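Local structure of dITP/XTP pyrophosphatase (Staphylococcus aureus, 4BNQ) at residues A59-V64 against S122-E127; A113-V118 against G133-E138. The protein probably hydrolyses non-canonical purine nucleoside triphosphates such as XTP, dITP and ITP to their monophosphates and diphosphate, clearing them from the nucleotide pool. One frame throughout, in Å; residues are numbered along the deposited sequence.

Interaction 1. Residues A59-V64 against S122-E127; sequences ALNKTV and SGPDME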
# COMPACT_ATOMS: atom_id res chain seq x y z
N ALA A 59 -11.60 -8.00 27.75
CA ALA A 59 -11.03 -8.69 28.91
C ALA A 59 -9.96 -7.85 29.64
O ALA A 59 -9.69 -8.10 30.81
CB ALA A 59 -10.46 -10.04 28.51
N LEU A 60 -9.36 -6.88 28.95
CA LEU A 60 -8.23 -6.12 29.50
C LEU A 60 -8.59 -4.67 29.76
O LEU A 60 -7.87 -3.96 30.45
CB LEU A 60 -7.02 -6.19 28.55
CG LEU A 60 -6.35 -7.56 28.41
CD1 LEU A 60 -5.29 -7.56 27.32
CD2 LEU A 60 -5.73 -8.01 29.72
N ASN A 61 -9.72 -4.24 29.20
CA ASN A 61 -10.16 -2.85 29.30
C ASN A 61 -9.08 -1.89 28.80
O ASN A 61 -8.83 -0.84 29.41
CB ASN A 61 -10.59 -2.51 30.73
CG ASN A 61 -11.43 -1.24 30.80
OD1 ASN A 61 -12.02 -0.81 29.81
ND2 ASN A 61 -11.47 -0.64 31.97
N LYS A 62 -8.45 -2.27 27.69
CA LYS A 62 -7.41 -1.51 27.00
C LYS A 62 -7.73 -1.49 25.51
O LYS A 62 -8.41 -2.39 24.99
CB LYS A 62 -6.04 -2.21 27.11
CG LYS A 62 -5.36 -2.23 28.45
CD LYS A 62 -3.84 -2.50 28.23
CE LYS A 62 -2.99 -1.93 29.39
NZ LYS A 62 -1.52 -2.03 29.16
N THR A 63 -7.18 -0.51 24.81
CA THR A 63 -7.07 -0.57 23.36
C THR A 63 -6.05 -1.65 22.92
O THR A 63 -4.95 -1.74 23.48
CB THR A 63 -6.65 0.78 22.78
OG1 THR A 63 -7.71 1.72 22.98
CG2 THR A 63 -6.36 0.66 21.28
N VAL A 64 -6.42 -2.48 21.95
CA VAL A 64 -5.50 -3.47 21.40
C VAL A 64 -5.66 -3.55 19.88
O VAL A 64 -6.61 -3.01 19.31
CB VAL A 64 -5.75 -4.88 21.97
CG1 VAL A 64 -5.99 -4.82 23.47
CG2 VAL A 64 -6.93 -5.49 21.26
N SER A 122 -9.35 -2.17 18.52
CA SER A 122 -10.51 -2.13 19.39
C SER A 122 -10.12 -1.60 20.74
O SER A 122 -8.96 -1.72 21.16
CB SER A 122 -11.12 -3.52 19.54
OG SER A 122 -11.44 -4.03 18.26
N GLY A 123 -11.09 -1.01 21.42
CA GLY A 123 -10.84 -0.34 22.67
C GLY A 123 -12.14 0.07 23.34
O GLY A 123 -13.21 0.06 22.71
N PRO A 124 -12.05 0.42 24.63
CA PRO A 124 -13.22 0.77 25.43
C PRO A 124 -13.83 2.12 25.07
O PRO A 124 -14.94 2.40 25.51
CB PRO A 124 -12.68 0.79 26.87
CG PRO A 124 -11.20 0.95 26.74
CD PRO A 124 -10.81 0.36 25.41
N ASP A 125 -13.15 2.93 24.27
CA ASP A 125 -13.65 4.26 23.95
C ASP A 125 -13.80 4.54 22.46
O ASP A 125 -13.94 5.70 22.07
CB ASP A 125 -12.74 5.33 24.57
CG ASP A 125 -12.65 5.20 26.08
OD1 ASP A 125 -13.70 4.97 26.73
OD2 ASP A 125 -11.53 5.33 26.62
N MET A 126 -13.78 3.50 21.64
CA MET A 126 -13.91 3.65 20.19
C MET A 126 -14.69 2.47 19.65
O MET A 126 -14.69 1.40 20.26
CB MET A 126 -12.53 3.66 19.54
CG MET A 126 -11.77 2.36 19.77
SD MET A 126 -10.09 2.39 19.14
CE MET A 126 -10.43 2.67 17.40
N GLU A 127 -15.38 2.66 18.53
CA GLU A 127 -15.89 1.54 17.76
C GLU A 127 -14.71 0.86 17.09
O GLU A 127 -13.71 1.51 16.77
CB GLU A 127 -16.86 2.00 16.68
CG GLU A 127 -18.22 2.41 17.21
CD GLU A 127 -19.17 2.83 16.10
OE1 GLU A 127 -18.86 2.55 14.92
OE2 GLU A 127 -20.22 3.43 16.41
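V64 and S122 meet as an antiparallel hydrogen-bonded pair, each backbone giving and taking one bond. V64 N reaches S122 O at 2.8 Å, and S122 N returns to V64 O at 3.0 Å. S122 O takes a second, softer contact from T63, whose CA lies 3.1 Å from it in CA-H...O geometry; the threonine CG2 also leans on this oxygen, at 3.5 Å. OG1 of T63 instead faces the backbone at G123, 3.8 Å from its CA. Farther out the contact is made by P124: its CD packs 3.6 Å from the carbonyl carbon of K62, while CB lies 3.4 Å from OD1 of N61. That amide gets there because CG is anti to the backbone N (chi1 -163°), which carries its end back toward the proline although CB points away from it. The arrangement is a strand beginning beside a hairpin turn: N61 leaves helix 45-60 with positive phi, strand 64-73 starts at V64, and the type I turn G123 to M126 reverses strand 112-123 into strand 126-139. Beneath the V64-S122 pair lies helix 45-60, with V64 on S53 and A56. OG of S122 is hydrogen-bonded to OG of S53 on that helix and to OG1 of T128.

Interaction 2. Residues A113-V118 against G133-E138; sequences AQFVCV and GTVSGE. With PO4 (phosphate ion), chain E.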
# COMPACT_ATOMS: atom_id res chain seq x y z
N ALA A 113 -0.34 -15.15 -6.75
CA ALA A 113 -0.95 -15.24 -5.43
C ALA A 113 -0.81 -13.87 -4.78
O ALA A 113 -0.10 -13.00 -5.29
CB ALA A 113 -0.27 -16.30 -4.57
N GLN A 114 -1.47 -13.70 -3.65
CA GLN A 114 -1.49 -12.42 -2.98
C GLN A 114 -1.50 -12.67 -1.49
O GLN A 114 -2.18 -13.59 -1.02
CB GLN A 114 -2.78 -11.71 -3.40
CG GLN A 114 -2.97 -10.31 -2.88
CD GLN A 114 -4.37 -9.80 -3.17
OE1 GLN A 114 -5.36 -10.50 -2.93
NE2 GLN A 114 -4.46 -8.59 -3.72
N PHE A 115 -0.73 -11.89 -0.74
CA PHE A 115 -0.77 -11.96 0.71
C PHE A 115 -1.71 -10.87 1.19
O PHE A 115 -1.63 -9.73 0.73
CB PHE A 115 0.60 -11.69 1.31
CG PHE A 115 1.32 -12.92 1.76
CD1 PHE A 115 0.65 -13.95 2.38
CD2 PHE A 115 2.70 -13.02 1.60
CE1 PHE A 115 1.34 -15.07 2.81
CE2 PHE A 115 3.38 -14.15 2.01
CZ PHE A 115 2.70 -15.17 2.61
N VAL A 116 -2.57 -11.22 2.13
CA VAL A 116 -3.56 -10.27 2.63
C VAL A 116 -3.45 -10.12 4.15
O VAL A 116 -3.29 -11.11 4.85
CB VAL A 116 -4.99 -10.71 2.22
CG1 VAL A 116 -6.02 -9.78 2.81
CG2 VAL A 116 -5.11 -10.73 0.68
N CYS A 117 -3.49 -8.89 4.64
CA CYS A 117 -3.47 -8.64 6.08
C CYS A 117 -4.53 -7.62 6.48
O CYS A 117 -4.54 -6.50 5.97
CB CYS A 117 -2.11 -8.13 6.53
SG CYS A 117 -2.18 -7.46 8.23
N VAL A 118 -5.41 -8.03 7.39
CA VAL A 118 -6.37 -7.11 7.99
C VAL A 118 -6.05 -6.89 9.47
O VAL A 118 -5.99 -7.84 10.24
CB VAL A 118 -7.80 -7.61 7.88
CG1 VAL A 118 -8.73 -6.66 8.64
CG2 VAL A 118 -8.21 -7.71 6.41
N GLY A 133 -4.14 -4.49 4.22
CA GLY A 133 -2.97 -4.38 3.37
C GLY A 133 -2.80 -5.62 2.50
O GLY A 133 -3.24 -6.72 2.88
N THR A 134 -2.20 -5.45 1.32
CA THR A 134 -1.89 -6.59 0.45
C THR A 134 -0.52 -6.47 -0.21
O THR A 134 0.03 -5.37 -0.37
CB THR A 134 -2.95 -6.78 -0.66
OG1 THR A 134 -2.84 -5.71 -1.61
CG2 THR A 134 -4.37 -6.80 -0.09
N VAL A 135 0.04 -7.61 -0.61
CA VAL A 135 1.22 -7.60 -1.46
C VAL A 135 1.14 -8.74 -2.46
O VAL A 135 0.72 -9.84 -2.12
CB VAL A 135 2.54 -7.62 -0.63
CG1 VAL A 135 2.75 -8.97 0.06
CG2 VAL A 135 3.74 -7.26 -1.52
N SER A 136 1.50 -8.47 -3.70
CA SER A 136 1.38 -9.47 -4.75
C SER A 136 2.68 -10.25 -4.93
O SER A 136 3.76 -9.75 -4.61
CB SER A 136 0.99 -8.81 -6.08
OG SER A 136 2.03 -7.97 -6.55
N GLY A 137 2.55 -11.46 -5.46
CA GLY A 137 3.68 -12.31 -5.75
C GLY A 137 3.24 -13.56 -6.50
O GLY A 137 2.15 -13.62 -7.07
N GLU A 138 4.11 -14.57 -6.48
CA GLU A 138 3.86 -15.82 -7.18
C GLU A 138 4.27 -16.89 -6.22
O GLU A 138 5.09 -16.64 -5.34
CB GLU A 138 4.73 -15.90 -8.44
CG GLU A 138 4.39 -14.86 -9.49
CD GLU A 138 5.29 -14.93 -10.72
OE1 GLU A 138 6.50 -15.21 -10.56
OE2 GLU A 138 4.79 -14.69 -11.85
P PO4 E . 2.47 -4.65 -5.47
O1 PO4 E . 2.30 -3.19 -5.81
O2 PO4 E . 2.02 -5.48 -6.65
O3 PO4 E . 1.65 -5.04 -4.27
O4 PO4 E . 3.94 -4.92 -5.19
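F115 and V135 form the close-packed middle of this beta hairpin of strands 112-123 and 126-139, where CB of the phenylalanine touches CG1 of the valine at 3.7 Å. That methyl sits at the edge of the ring, near its plane. Between the two backbones, F115 N bonds V135 O at 2.9 Å and V135 N answers to F115 O at 3.0 Å. Two more reciprocal pairs, A113 with G137 and C117 with G133, give six backbone bonds in all.

The other face, with Q114, V116, T134 and S136, is looser: CG2 of V116 and CG2 of T134 lie side by side at 4.1 Å, and CG of Q114, anti to the backbone N (chi1 -176°), starts an extended chain that runs obliquely across T134. Here S136 OG is modelled doubtfully close to O2 of a phosphate ion, probably from the crystallisation liquor, which also bonds K159 and S136 of the second subunit.

Strand 64-73 borders strand 112-123 through backbone bonds to Q114, V116 and V118, and E138 bonds Y156 of strand 155-157. H177 of helix 177-191, probably a substrate-binding residue, packs on C117 and V135 and stacks with the F115 ring, which also stacks on F155.

Interactions 1 and 2 lie on one beta hairpin, strands 112-123 and 126-139, with their centres 28 Å apart on opposite sides of the chain's centre. Interaction 2 pairs the two hairpin strands with each other; interaction 1 is at the turn and joins its start to strand 64-73, whose D68 and S69 are a predicted magnesium and catalytic residue and a predicted substrate residue. The side chain of C117 in interaction 2 comes within about 3 Å of those of S69 and H177, so that contact probably backs the nucleotide site. Interaction 1 stands farther off, the side chain of V64 about 9 Å from that of S8, a predicted substrate residue.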